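Local coordinates for protein betaine aldehyde dehydrogenase (Staphylococcus aureus subsp. aureus COL, PDB 4QTO) that oxidises betaine aldehyde to glycine betaine, most probably with NAD as the electron acceptor, at residues K338-G343 / F396-I401; G304-A309 / T350-V355; N362-Y367 / E413-P418; D299-G304 / Q331-R336; G316-V321 / V419-G424. All blocks are in the same frame, centred on the assembly; numbering follows the deposited sequence. Where two conformers were deposited one is given.

Interaction 1: residues K338-G343 / F396-I401; sequences KKIKLG and FEPTVI
F396 meets L342 through its backbone: its carbonyl O lies 4.1 Å from L342 CD2, while its ring turns away to pack on I364, E365 and M368 of helix 358-373. At E397 the same leucine methyl passes near the backbone, with L342 CD2 4.4 Å from E397 CA. P398 carries most of the contact, and two aliphatic side chains share its ring. L342 meets it end-on, bringing L342 CD1 to 3.8 Å from P398 CD. Another part of the ring belongs to I340, whose CD1 sits 3.9 Å from P398 CB as the two side chains overlap flank to flank, running opposite ways; F518 of the second subunit also packs on I340. With I340 CG1 set beside its backbone N (chi1 -66°) and the chain extended beyond it, CD1 is carried along the CB-CG edge of the proline. T399 then starts the strand; its OG1 donates back to E397 O at 2.7 Å, from 40° above the carbonyl plane, and accepts from G382 N, tying together the residues that flank P398. Across the two segments the contact is apolar, and it joins the loop after helix 323-337 to the entry of strand 399-402. V400 and I401 continue that strand, which lies between strands 377-380 and 419-425 in the sheet.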
# COMPACT_ATOMS: atom_id res chain seq x y z
N LYS A 338 -23.01 10.07 42.07
CA LYS A 338 -23.12 9.95 43.53
C LYS A 338 -22.86 8.54 44.06
O LYS A 338 -22.52 8.37 45.24
CB LYS A 338 -24.50 10.39 44.02
CG LYS A 338 -24.77 11.88 43.86
CD LYS A 338 -26.21 12.19 44.23
CE LYS A 338 -26.48 13.68 44.13
NZ LYS A 338 -27.91 13.97 44.44
N LYS A 339 -23.02 7.53 43.21
CA LYS A 339 -22.87 6.14 43.59
C LYS A 339 -21.49 5.55 43.28
O LYS A 339 -21.24 4.42 43.63
CB LYS A 339 -23.91 5.29 42.88
CG LYS A 339 -25.37 5.69 43.11
CD LYS A 339 -26.28 4.75 42.34
CE LYS A 339 -27.71 5.26 42.26
NZ LYS A 339 -28.29 5.47 43.60
N ILE A 340 -20.62 6.29 42.59
CA ILE A 340 -19.31 5.79 42.22
C ILE A 340 -18.51 5.41 43.46
O ILE A 340 -18.42 6.20 44.41
CB ILE A 340 -18.52 6.80 41.36
CG1 ILE A 340 -19.21 7.00 39.99
CG2 ILE A 340 -17.08 6.35 41.17
CD1 ILE A 340 -18.55 8.03 39.10
N LYS A 341 -17.97 4.19 43.46
CA LYS A 341 -17.24 3.67 44.60
C LYS A 341 -15.75 4.00 44.55
O LYS A 341 -15.02 3.49 43.69
CB LYS A 341 -17.44 2.15 44.68
CG LYS A 341 -18.88 1.74 44.99
CD LYS A 341 -18.97 0.23 45.24
CE LYS A 341 -20.25 -0.17 45.96
NZ LYS A 341 -21.47 0.24 45.22
N LEU A 342 -15.30 4.84 45.48
CA LEU A 342 -13.89 5.20 45.60
C LEU A 342 -13.17 4.29 46.57
O LEU A 342 -13.74 3.89 47.59
CB LEU A 342 -13.73 6.66 46.08
CG LEU A 342 -13.68 7.75 44.99
CD1 LEU A 342 -14.76 7.64 43.95
CD2 LEU A 342 -13.70 9.13 45.66
N GLY A 343 -11.91 4.00 46.29
CA GLY A 343 -11.13 3.18 47.20
C GLY A 343 -9.80 2.72 46.64
O GLY A 343 -9.29 3.26 45.67
N PHE A 396 -10.07 12.52 45.02
CA PHE A 396 -10.84 13.68 44.62
C PHE A 396 -12.18 13.14 44.10
O PHE A 396 -12.19 12.18 43.34
CB PHE A 396 -10.13 14.54 43.58
CG PHE A 396 -10.76 15.89 43.42
CD1 PHE A 396 -10.40 16.93 44.26
CD2 PHE A 396 -11.71 16.10 42.47
CE1 PHE A 396 -11.00 18.17 44.16
CE2 PHE A 396 -12.30 17.35 42.34
CZ PHE A 396 -11.96 18.36 43.18
N GLU A 397 -13.28 13.73 44.56
CA GLU A 397 -14.58 13.21 44.20
C GLU A 397 -14.90 13.34 42.72
O GLU A 397 -14.53 14.32 42.09
CB GLU A 397 -15.67 13.94 44.96
CG GLU A 397 -15.69 13.67 46.46
CD GLU A 397 -16.68 14.57 47.20
OE1 GLU A 397 -17.12 15.64 46.68
OE2 GLU A 397 -16.95 14.24 48.38
N PRO A 398 -15.61 12.34 42.16
CA PRO A 398 -16.03 12.50 40.76
C PRO A 398 -16.98 13.68 40.70
O PRO A 398 -17.88 13.84 41.57
CB PRO A 398 -16.69 11.17 40.41
CG PRO A 398 -17.02 10.55 41.73
CD PRO A 398 -15.99 11.04 42.72
N THR A 399 -16.79 14.50 39.68
CA THR A 399 -17.42 15.80 39.62
C THR A 399 -18.12 16.07 38.30
O THR A 399 -17.61 15.68 37.24
CB THR A 399 -16.30 16.85 39.82
OG1 THR A 399 -15.61 16.60 41.05
CG2 THR A 399 -16.81 18.27 39.80
N VAL A 400 -19.28 16.73 38.36
CA VAL A 400 -20.01 17.15 37.16
C VAL A 400 -20.21 18.67 37.28
O VAL A 400 -20.70 19.18 38.30
CB VAL A 400 -21.40 16.50 37.03
CG1 VAL A 400 -22.10 16.99 35.76
CG2 VAL A 400 -21.29 14.98 37.04
N ILE A 401 -19.80 19.38 36.23
CA ILE A 401 -19.94 20.83 36.16
C ILE A 401 -20.98 21.16 35.08
O ILE A 401 -20.86 20.73 33.94
CB ILE A 401 -18.58 21.51 35.86
CG1 ILE A 401 -17.59 21.16 37.00
CG2 ILE A 401 -18.75 23.01 35.73
CD1 ILE A 401 -16.20 21.74 36.86

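Interaction 2: residues G304-A309 / T350-V355; sequences GGYFHA and TEMGPV
M352 reaches Y306 and A309 by running straight out from its backbone, CG opposite the backbone N (chi1 -160°), and then bending at the thioether (chi3 93°), which turns CE alongside A309. Its CG and SD both settle on the C-terminal end of helix 294-306 and the turn that follows, where M352 CG lies 3.6 Å from Y306 O and M352 SD 3.8 Å from A309 CA. The sulfur also forms a Met-aromatic contact with the Y306 ring, 5.5 Å from the ring centroid and 62° off the normal, an oblique approach. Within the tyrosine side chain CB comes nearest, 4.0 Å from M352 SD; the OH bonds T399 O. H308 and A309 both take left-handed backbone conformations, and the resulting turn aims A309 CB at the loop 350-355. This methyl is lodged against M352 CG, G353 O (3.9 Å from A309 CB) and V355 CG1, 4.0 Å from A309 CB. One water takes a hydrogen bond from H308 N and gives one to E351 O, 2.9 Å away; another lies at the edge of the H308 ring, in its plane, and donates to P354 O. This buried contact joins the helix end to the loop between helices 323-337 and 358-373. Chemically, direct touch is mostly dispersion, imposing little direction, whereas the polar links from H308 N and its ring to the carbonyls of E351 and P354 run through two waters.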
# COMPACT_ATOMS: atom_id res chain seq x y z
N GLY A 304 -16.38 7.51 30.09
CA GLY A 304 -15.56 8.54 29.52
C GLY A 304 -14.99 9.50 30.53
O GLY A 304 -13.82 9.90 30.43
N GLY A 305 -15.78 9.86 31.54
CA GLY A 305 -15.31 10.84 32.49
C GLY A 305 -14.41 10.35 33.60
O GLY A 305 -13.53 11.08 34.04
N TYR A 306 -14.60 9.09 34.02
CA TYR A 306 -14.05 8.64 35.32
C TYR A 306 -13.13 7.42 35.37
O TYR A 306 -12.60 7.11 36.44
CB TYR A 306 -15.21 8.52 36.33
CG TYR A 306 -16.08 9.77 36.35
CD1 TYR A 306 -15.58 10.99 36.83
CD2 TYR A 306 -17.40 9.72 35.93
CE1 TYR A 306 -16.36 12.12 36.83
CE2 TYR A 306 -18.20 10.87 35.93
CZ TYR A 306 -17.67 12.06 36.37
OH TYR A 306 -18.47 13.20 36.36
N PHE A 307 -12.97 6.71 34.27
CA PHE A 307 -11.92 5.69 34.27
C PHE A 307 -10.59 6.39 34.60
O PHE A 307 -10.32 7.50 34.15
CB PHE A 307 -11.87 4.91 32.96
CG PHE A 307 -12.73 3.69 32.96
CD1 PHE A 307 -12.40 2.59 33.78
CD2 PHE A 307 -13.82 3.58 32.15
CE1 PHE A 307 -13.18 1.46 33.80
CE2 PHE A 307 -14.60 2.44 32.16
CZ PHE A 307 -14.29 1.39 32.99
N HIS A 308 -9.78 5.72 35.44
CA HIS A 308 -8.49 6.23 35.96
C HIS A 308 -8.65 7.63 36.53
O HIS A 308 -7.78 8.51 36.38
CB HIS A 308 -7.38 6.25 34.91
CG HIS A 308 -5.99 6.21 35.47
ND1 HIS A 308 -5.70 6.34 36.81
CD2 HIS A 308 -4.80 6.11 34.84
CE1 HIS A 308 -4.40 6.28 36.98
NE2 HIS A 308 -3.82 6.13 35.80
N ALA A 309 -9.78 7.87 37.21
CA ALA A 309 -10.08 9.19 37.78
C ALA A 309 -9.97 10.32 36.75
O ALA A 309 -9.59 11.45 37.09
CB ALA A 309 -9.23 9.45 39.02
N THR A 350 -13.74 -1.45 44.34
CA THR A 350 -13.38 -0.10 43.91
C THR A 350 -13.66 0.13 42.42
O THR A 350 -13.33 -0.70 41.57
CB THR A 350 -11.90 0.15 44.17
OG1 THR A 350 -11.64 0.05 45.58
CG2 THR A 350 -11.47 1.52 43.66
N GLU A 351 -14.29 1.27 42.13
CA GLU A 351 -14.60 1.68 40.76
C GLU A 351 -13.66 2.82 40.32
O GLU A 351 -13.40 2.98 39.13
CB GLU A 351 -16.06 2.09 40.65
CG GLU A 351 -16.98 0.90 40.86
CD GLU A 351 -18.42 1.26 41.13
OE1 GLU A 351 -18.77 2.46 41.12
OE2 GLU A 351 -19.20 0.33 41.38
N MET A 352 -13.17 3.61 41.27
CA MET A 352 -12.29 4.73 40.96
C MET A 352 -11.27 4.90 42.06
O MET A 352 -11.62 4.99 43.26
CB MET A 352 -13.08 6.04 40.78
CG MET A 352 -12.33 7.09 40.00
SD MET A 352 -13.24 8.65 39.78
CE MET A 352 -12.63 9.54 41.19
N GLY A 353 -10.02 4.94 41.67
CA GLY A 353 -8.92 5.17 42.61
C GLY A 353 -8.60 6.65 42.82
O GLY A 353 -9.36 7.54 42.43
N PRO A 354 -7.46 6.93 43.45
CA PRO A 354 -7.01 8.27 43.68
C PRO A 354 -6.38 8.90 42.46
O PRO A 354 -6.19 8.22 41.43
CB PRO A 354 -5.91 8.09 44.73
CG PRO A 354 -5.32 6.77 44.36
CD PRO A 354 -6.48 5.93 43.92
N VAL A 355 -6.09 10.21 42.54
CA VAL A 355 -5.32 10.89 41.50
C VAL A 355 -3.85 10.72 41.86
O VAL A 355 -3.51 10.25 42.94
CB VAL A 355 -5.73 12.36 41.24
CG1 VAL A 355 -7.18 12.43 40.77
CG2 VAL A 355 -5.49 13.25 42.46
O HOH W 1 -7.11 6.25 39.27
O HOH W 2 -11.22 3.84 37.41

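Interaction 3: residues N362-Y367 / E413-P418; sequences NKIESY and EEVFGP
Y367 OH is held by two groups: it donates to E413 OE1 at 2.6 Å and accepts from a water 2.7 Å away. The water also donates to E414 O, so the phenol is tied to the loop at two successive residues. E413 OE1 offers its anti lone pair and lies in the plane of the tyrosine ring, at the edge, while the carboxylate stands nearly perpendicular to that ring, the planes 81° apart. An extended chain beyond CG delivers this carboxylate, and its other oxygen, OE2, is engaged in a salt bridge with R409, which probably keeps E413 ionised. One ring face of Y367 is covered by V415: CG2 stands 4.0 Å from the ring centroid, 17° off the normal, a CH-pi contact displaced toward CG. One turn earlier in the helix, I364 packs deeper. Its CD1 approaches G417 CA to 3.7 Å, over a residue without a side chain, and meets P418 CD at 4.1 Å, where the two side chains cross at about a right angle. Within the helix, K363 O receives both S366 OG, at 2.6 Å, and Y367 N from the same face of its plane. Helix 358-373 packs against the loop through I364 and Y367, and the F416 side chain lies about 4 Å from a bound di(hydroxyethyl)ether. The loop E414-P418 has the sequence Glu-Val-Phe-Gly-Pro, a variant of the Glu-Ile-Phe-Gly-Pro motif of aldehyde dehydrogenases that borders the cofactor site in relatives.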
# COMPACT_ATOMS: atom_id res chain seq x y z
N ASN A 362 -3.87 19.27 43.69
CA ASN A 362 -3.98 20.71 43.92
C ASN A 362 -4.38 21.45 42.63
O ASN A 362 -5.17 22.41 42.69
CB ASN A 362 -2.66 21.28 44.45
CG ASN A 362 -2.35 20.81 45.86
OD1 ASN A 362 -3.24 20.35 46.58
ND2 ASN A 362 -1.12 20.98 46.27
N LYS A 363 -3.88 21.00 41.49
CA LYS A 363 -4.23 21.62 40.22
C LYS A 363 -5.72 21.42 39.91
O LYS A 363 -6.41 22.35 39.48
CB LYS A 363 -3.38 21.03 39.09
CG LYS A 363 -3.51 21.79 37.78
CD LYS A 363 -2.91 21.03 36.59
CE LYS A 363 -1.47 20.59 36.80
NZ LYS A 363 -0.54 21.72 37.01
N ILE A 364 -6.21 20.21 40.15
CA ILE A 364 -7.63 19.91 39.92
C ILE A 364 -8.46 20.81 40.84
O ILE A 364 -9.46 21.42 40.42
CB ILE A 364 -7.93 18.43 40.20
CG1 ILE A 364 -7.20 17.55 39.18
CG2 ILE A 364 -9.43 18.20 40.15
CD1 ILE A 364 -7.13 16.08 39.57
N GLU A 365 -8.07 20.90 42.10
CA GLU A 365 -8.78 21.75 43.05
C GLU A 365 -8.83 23.20 42.62
O GLU A 365 -9.89 23.88 42.75
CB GLU A 365 -8.13 21.68 44.44
CG GLU A 365 -8.41 20.34 45.06
CD GLU A 365 -7.74 20.11 46.41
OE1 GLU A 365 -6.59 20.55 46.65
OE2 GLU A 365 -8.37 19.37 47.18
N SER A 366 -7.73 23.71 42.10
CA SER A 366 -7.70 25.09 41.65
C SER A 366 -8.70 25.33 40.52
O SER A 366 -9.23 26.42 40.36
CB SER A 366 -6.28 25.51 41.22
OG SER A 366 -5.91 24.89 40.00
N TYR A 367 -8.93 24.30 39.68
CA TYR A 367 -9.89 24.45 38.60
C TYR A 367 -11.33 24.61 39.09
O TYR A 367 -12.15 25.22 38.41
CB TYR A 367 -9.77 23.31 37.59
CG TYR A 367 -8.80 23.61 36.49
CD1 TYR A 367 -9.12 24.57 35.52
CD2 TYR A 367 -7.60 22.92 36.36
CE1 TYR A 367 -8.26 24.86 34.47
CE2 TYR A 367 -6.72 23.20 35.32
CZ TYR A 367 -7.06 24.16 34.37
OH TYR A 367 -6.17 24.44 33.33
N GLU A 413 -9.88 24.31 28.87
CA GLU A 413 -8.65 23.72 29.38
C GLU A 413 -8.76 22.29 29.91
O GLU A 413 -9.76 21.91 30.52
CB GLU A 413 -8.07 24.66 30.46
CG GLU A 413 -7.84 26.06 29.91
CD GLU A 413 -7.33 27.04 30.96
OE1 GLU A 413 -6.85 26.62 32.03
OE2 GLU A 413 -7.41 28.25 30.68
N GLU A 414 -7.72 21.52 29.69
CA GLU A 414 -7.67 20.11 30.12
C GLU A 414 -7.34 20.03 31.61
O GLU A 414 -6.23 20.36 32.03
CB GLU A 414 -6.63 19.32 29.32
CG GLU A 414 -6.52 17.82 29.67
CD GLU A 414 -5.31 17.10 29.03
OE1 GLU A 414 -4.17 17.58 29.24
OE2 GLU A 414 -5.50 16.01 28.44
N VAL A 415 -8.29 19.54 32.39
CA VAL A 415 -8.11 19.38 33.84
C VAL A 415 -7.39 18.07 34.16
O VAL A 415 -6.60 17.99 35.12
CB VAL A 415 -9.50 19.44 34.52
CG1 VAL A 415 -9.42 19.19 36.00
CG2 VAL A 415 -10.19 20.79 34.25
N PHE A 416 -7.68 17.02 33.38
CA PHE A 416 -7.06 15.71 33.55
C PHE A 416 -7.36 15.13 34.94
O PHE A 416 -6.49 14.57 35.63
CB PHE A 416 -5.57 15.84 33.36
CG PHE A 416 -4.92 14.68 32.71
CD1 PHE A 416 -5.09 14.47 31.36
CD2 PHE A 416 -4.07 13.86 33.42
CE1 PHE A 416 -4.44 13.42 30.73
CE2 PHE A 416 -3.41 12.82 32.79
CZ PHE A 416 -3.61 12.60 31.45
N GLY A 417 -8.60 15.27 35.37
CA GLY A 417 -9.05 14.75 36.64
C GLY A 417 -10.44 14.18 36.49
O GLY A 417 -10.99 14.17 35.38
N PRO A 418 -11.08 13.80 37.62
CA PRO A 418 -12.38 13.13 37.55
C PRO A 418 -13.48 14.16 37.48
O PRO A 418 -14.27 14.33 38.42
CB PRO A 418 -12.41 12.31 38.83
CG PRO A 418 -11.58 13.09 39.78
CD PRO A 418 -10.50 13.76 38.98
O HOH W 3 -4.46 22.51 32.70

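Interaction 4: residues D299-G304 / Q331-R336; sequences DQALNG and QALIDR
Apolar packing centres on L302 and L333, whose side chains pass alongside one another from opposed directions with L302 CD2 3.7 Å from L333 CD1. A301 adds its methyl to the same leucine, A301 CB standing 4.2 Å from L333 CD1. The second kind of contact is aliphatic group against flat cation. L302 CD1 lies over the centre of one face of the R336 guanidinium, 3.6 Å from R336 CZ, and is as near to R336 CB, so that the methyl fits into the crook of the arginine. That crook comes from bends at chi2 (-74°) and chi3 (-67°), which fold the guanidinium back across the leucine at about a right angle. Charge supplies the third kind, at longer range: D299 OD1 and R336 NH2 are 4.5 Å apart, beyond a salt bridge, with a water between them that lies 2.7 Å from D299 OD1 and accepts from R336 NH2 at 2.8 Å. Both charged groups have their main partners on the second subunit, D299 with the backbone N of V515 and N516, R336 with the carbonyls of F518 and S519. The C-terminal tail of that subunit thus covers this side of the helix pair, and its F518 packs on L302. The axes of the short helical segments approach to 10.2 Å and cross at -54°. They belong to helices 294-306 and 323-337, which lie over the same face of the sheet; L333 and A301 both rest on I319 of strand 318-322.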
# COMPACT_ATOMS: atom_id res chain seq x y z
N ASP A 299 -24.15 5.41 30.65
CA ASP A 299 -23.07 4.48 31.01
C ASP A 299 -21.73 4.96 30.44
O ASP A 299 -20.71 5.01 31.15
CB ASP A 299 -23.39 3.08 30.46
CG ASP A 299 -22.31 2.05 30.72
OD1 ASP A 299 -22.28 1.48 31.82
OD2 ASP A 299 -21.56 1.74 29.77
N GLN A 300 -21.73 5.29 29.15
CA GLN A 300 -20.51 5.69 28.48
C GLN A 300 -20.03 7.08 28.86
O GLN A 300 -18.83 7.38 28.76
CB GLN A 300 -20.62 5.51 26.96
CG GLN A 300 -20.71 4.03 26.56
CD GLN A 300 -19.37 3.32 26.63
OE1 GLN A 300 -18.52 3.57 27.51
NE2 GLN A 300 -19.16 2.42 25.69
N ALA A 301 -20.92 7.95 29.36
CA ALA A 301 -20.49 9.26 29.81
C ALA A 301 -19.72 9.07 31.13
O ALA A 301 -18.71 9.74 31.39
CB ALA A 301 -21.67 10.20 30.02
N LEU A 302 -20.20 8.16 31.97
CA LEU A 302 -19.48 7.82 33.21
C LEU A 302 -18.12 7.23 32.87
O LEU A 302 -17.09 7.60 33.45
CB LEU A 302 -20.29 6.83 34.04
CG LEU A 302 -21.60 7.36 34.64
CD1 LEU A 302 -22.54 6.20 34.94
CD2 LEU A 302 -21.35 8.23 35.86
N ASN A 303 -18.11 6.28 31.92
CA ASN A 303 -16.86 5.64 31.54
C ASN A 303 -15.88 6.66 30.98
O ASN A 303 -14.69 6.68 31.33
CB ASN A 303 -17.12 4.51 30.56
CG ASN A 303 -18.03 3.43 31.15
OD1 ASN A 303 -18.10 3.25 32.37
ND2 ASN A 303 -18.73 2.74 30.28
N GLY A 304 -16.38 7.51 30.09
CA GLY A 304 -15.56 8.54 29.52
C GLY A 304 -14.99 9.50 30.53
O GLY A 304 -13.82 9.90 30.43
N GLN A 331 -29.63 14.96 35.14
CA GLN A 331 -30.15 14.29 36.31
C GLN A 331 -29.67 12.84 36.42
O GLN A 331 -29.28 12.37 37.50
CB GLN A 331 -31.66 14.36 36.37
CG GLN A 331 -32.11 13.84 37.72
CD GLN A 331 -31.47 14.70 38.85
OE1 GLN A 331 -31.74 15.89 38.90
NE2 GLN A 331 -30.58 14.11 39.69
N ALA A 332 -29.72 12.12 35.31
CA ALA A 332 -29.31 10.72 35.31
C ALA A 332 -27.81 10.55 35.60
O ALA A 332 -27.41 9.68 36.37
CB ALA A 332 -29.65 10.07 33.98
N LEU A 333 -27.00 11.42 35.01
CA LEU A 333 -25.55 11.37 35.20
C LEU A 333 -25.20 11.68 36.66
O LEU A 333 -24.45 10.95 37.31
CB LEU A 333 -24.87 12.36 34.27
CG LEU A 333 -23.35 12.43 34.41
CD1 LEU A 333 -22.74 11.11 33.99
CD2 LEU A 333 -22.78 13.56 33.59
N ILE A 334 -25.76 12.77 37.18
CA ILE A 334 -25.50 13.19 38.56
C ILE A 334 -25.89 12.10 39.56
O ILE A 334 -25.11 11.79 40.48
CB ILE A 334 -26.22 14.50 38.88
CG1 ILE A 334 -25.55 15.65 38.12
CG2 ILE A 334 -26.18 14.80 40.38
CD1 ILE A 334 -26.39 16.90 38.02
N ASP A 335 -27.06 11.49 39.37
CA ASP A 335 -27.50 10.41 40.25
C ASP A 335 -26.51 9.24 40.25
O ASP A 335 -26.26 8.62 41.29
CB ASP A 335 -28.88 9.88 39.79
CG ASP A 335 -30.01 10.85 40.07
OD1 ASP A 335 -29.77 11.95 40.63
OD2 ASP A 335 -31.17 10.51 39.69
N ARG A 336 -25.92 8.93 39.08
CA ARG A 336 -24.96 7.85 39.03
C ARG A 336 -23.62 8.24 39.64
O ARG A 336 -22.96 7.42 40.27
CB ARG A 336 -24.75 7.40 37.58
CG ARG A 336 -25.95 6.70 36.97
CD ARG A 336 -26.16 5.29 37.49
NE ARG A 336 -25.11 4.36 37.09
CZ ARG A 336 -25.02 3.79 35.89
NH1 ARG A 336 -25.91 4.07 34.94
NH2 ARG A 336 -24.04 2.94 35.65
O HOH W 4 -24.41 1.40 33.40

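Interaction 5: residues G316-V321 / V419-G424; sequences GSRILV and VVTVEG
Strands 318-321 and 419-424 pair as parallel neighbours in the middle of a seven-stranded mixed sheet, R318 beside T421 through V321 beside G424. The backbone ladder alternates regularly: S317 O accepts from T421 N, T421 O from I319 N, I319 O from E423 N and E423 O from V321 N, each at 2.9 Å. The tightly packed side is that of I319, V321 and V422, together with V420. I319 CD1 lies 3.8 Å from V420 CG2, V321 CG1 3.7 Å from V422 CG1, and F329 of helix 323-337 presses on I319 and V321. The other face, with R318, T421 and E423 beside L320, is mostly polar and holds waters. There R318, extended from CG to NE, grips E423 side-on, with its NE 2.7 Å from E423 OE2 and its NH2 3.0 Å from E423 OE1. Both carboxylate oxygens use their syn lone pairs, and the two flat groups are nearly coplanar, 8° apart. This salt bridge is buried, and R318 is further held by T406 OG1 and D437 O. One water on this face accepts from T421 OG1 at 2.7 Å and donates to I319 O and to E423 OE2, 2.7 Å away.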
# COMPACT_ATOMS: atom_id res chain seq x y z
N GLY A 316 -13.38 11.68 28.24
CA GLY A 316 -14.51 12.41 27.71
C GLY A 316 -14.90 13.47 28.69
O GLY A 316 -15.97 13.40 29.32
N SER A 317 -14.05 14.49 28.81
CA SER A 317 -14.34 15.52 29.78
C SER A 317 -15.35 16.57 29.33
O SER A 317 -15.86 17.31 30.18
CB SER A 317 -13.06 16.27 30.15
OG SER A 317 -12.57 17.01 29.06
N ARG A 318 -15.62 16.66 28.02
CA ARG A 318 -16.50 17.68 27.50
C ARG A 318 -17.76 17.04 26.93
O ARG A 318 -17.80 16.64 25.77
CB ARG A 318 -15.80 18.52 26.45
CG ARG A 318 -16.63 19.70 26.00
CD ARG A 318 -15.95 20.53 24.93
NE ARG A 318 -16.74 21.72 24.66
CZ ARG A 318 -16.34 22.70 23.87
NH1 ARG A 318 -15.18 22.60 23.24
NH2 ARG A 318 -17.09 23.78 23.70
N ILE A 319 -18.80 16.98 27.76
CA ILE A 319 -20.04 16.35 27.31
C ILE A 319 -20.88 17.41 26.61
O ILE A 319 -21.08 18.53 27.13
CB ILE A 319 -20.83 15.70 28.44
CG1 ILE A 319 -20.00 14.57 29.08
CG2 ILE A 319 -22.18 15.20 27.91
CD1 ILE A 319 -20.51 14.07 30.40
N LEU A 320 -21.34 17.09 25.41
CA LEU A 320 -22.20 17.95 24.59
C LEU A 320 -23.48 17.16 24.40
O LEU A 320 -23.48 16.11 23.76
CB LEU A 320 -21.56 18.28 23.26
CG LEU A 320 -20.34 19.15 23.32
CD1 LEU A 320 -19.52 19.16 22.06
CD2 LEU A 320 -20.78 20.55 23.64
N VAL A 321 -24.58 17.64 24.99
CA VAL A 321 -25.85 16.88 24.97
C VAL A 321 -26.95 17.72 24.34
O VAL A 321 -27.05 18.95 24.55
CB VAL A 321 -26.23 16.40 26.40
CG1 VAL A 321 -26.43 17.56 27.35
CG2 VAL A 321 -27.48 15.52 26.35
N VAL A 419 -13.49 14.87 36.37
CA VAL A 419 -14.36 16.02 36.18
C VAL A 419 -14.84 16.07 34.75
O VAL A 419 -14.03 15.92 33.81
CB VAL A 419 -13.55 17.32 36.40
CG1 VAL A 419 -14.40 18.56 36.20
CG2 VAL A 419 -12.88 17.34 37.78
N VAL A 420 -16.13 16.29 34.58
CA VAL A 420 -16.73 16.53 33.26
C VAL A 420 -17.53 17.81 33.30
O VAL A 420 -18.03 18.21 34.35
CB VAL A 420 -17.66 15.38 32.79
CG1 VAL A 420 -16.92 14.05 32.84
CG2 VAL A 420 -18.93 15.28 33.61
N THR A 421 -17.62 18.48 32.15
CA THR A 421 -18.50 19.64 31.97
C THR A 421 -19.64 19.18 31.06
O THR A 421 -19.45 18.23 30.27
CB THR A 421 -17.81 20.85 31.30
OG1 THR A 421 -17.17 20.45 30.07
CG2 THR A 421 -16.77 21.45 32.21
N VAL A 422 -20.78 19.83 31.15
CA VAL A 422 -21.93 19.52 30.32
C VAL A 422 -22.41 20.80 29.64
O VAL A 422 -22.75 21.78 30.33
CB VAL A 422 -23.10 18.90 31.13
CG1 VAL A 422 -24.22 18.47 30.19
CG2 VAL A 422 -22.62 17.66 31.92
N GLU A 423 -22.49 20.78 28.32
CA GLU A 423 -23.00 21.89 27.52
C GLU A 423 -24.12 21.36 26.67
O GLU A 423 -24.06 20.20 26.23
CB GLU A 423 -21.94 22.42 26.54
CG GLU A 423 -20.82 23.23 27.16
CD GLU A 423 -19.62 23.27 26.23
OE1 GLU A 423 -19.50 24.21 25.42
OE2 GLU A 423 -18.88 22.27 26.22
N GLY A 424 -25.09 22.21 26.38
CA GLY A 424 -26.17 21.81 25.50
C GLY A 424 -25.94 22.28 24.07
O GLY A 424 -25.20 23.25 23.83
O HOH W 5 -14.51 19.89 30.14
O HOH W 6 -19.08 20.39 28.20

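How the interactions relate
From the N terminus, helix 294-306 opens interaction 4 and then interaction 2, which share G304, and 316-321 opens interaction 5. Helix 323-337 closes interaction 4, and 338-343 opens interaction 1. Segment 350-355 closes interaction 2, 362-367 opens interaction 3, and 396-401 closes interaction 1. Interaction 3 closes at 413-418, immediately before 419-424 closes the longest loop, that of interaction 5, which encloses interactions 1 and 3. Interaction 4 crosses 2 and 5, interaction 2 crosses 1 and 5, and interaction 1 crosses 3. Strand 399-402 bonds strand 419-425 beside interaction 5, and P418 links interactions 1, 2 and 3, joining sheet, helices and loops.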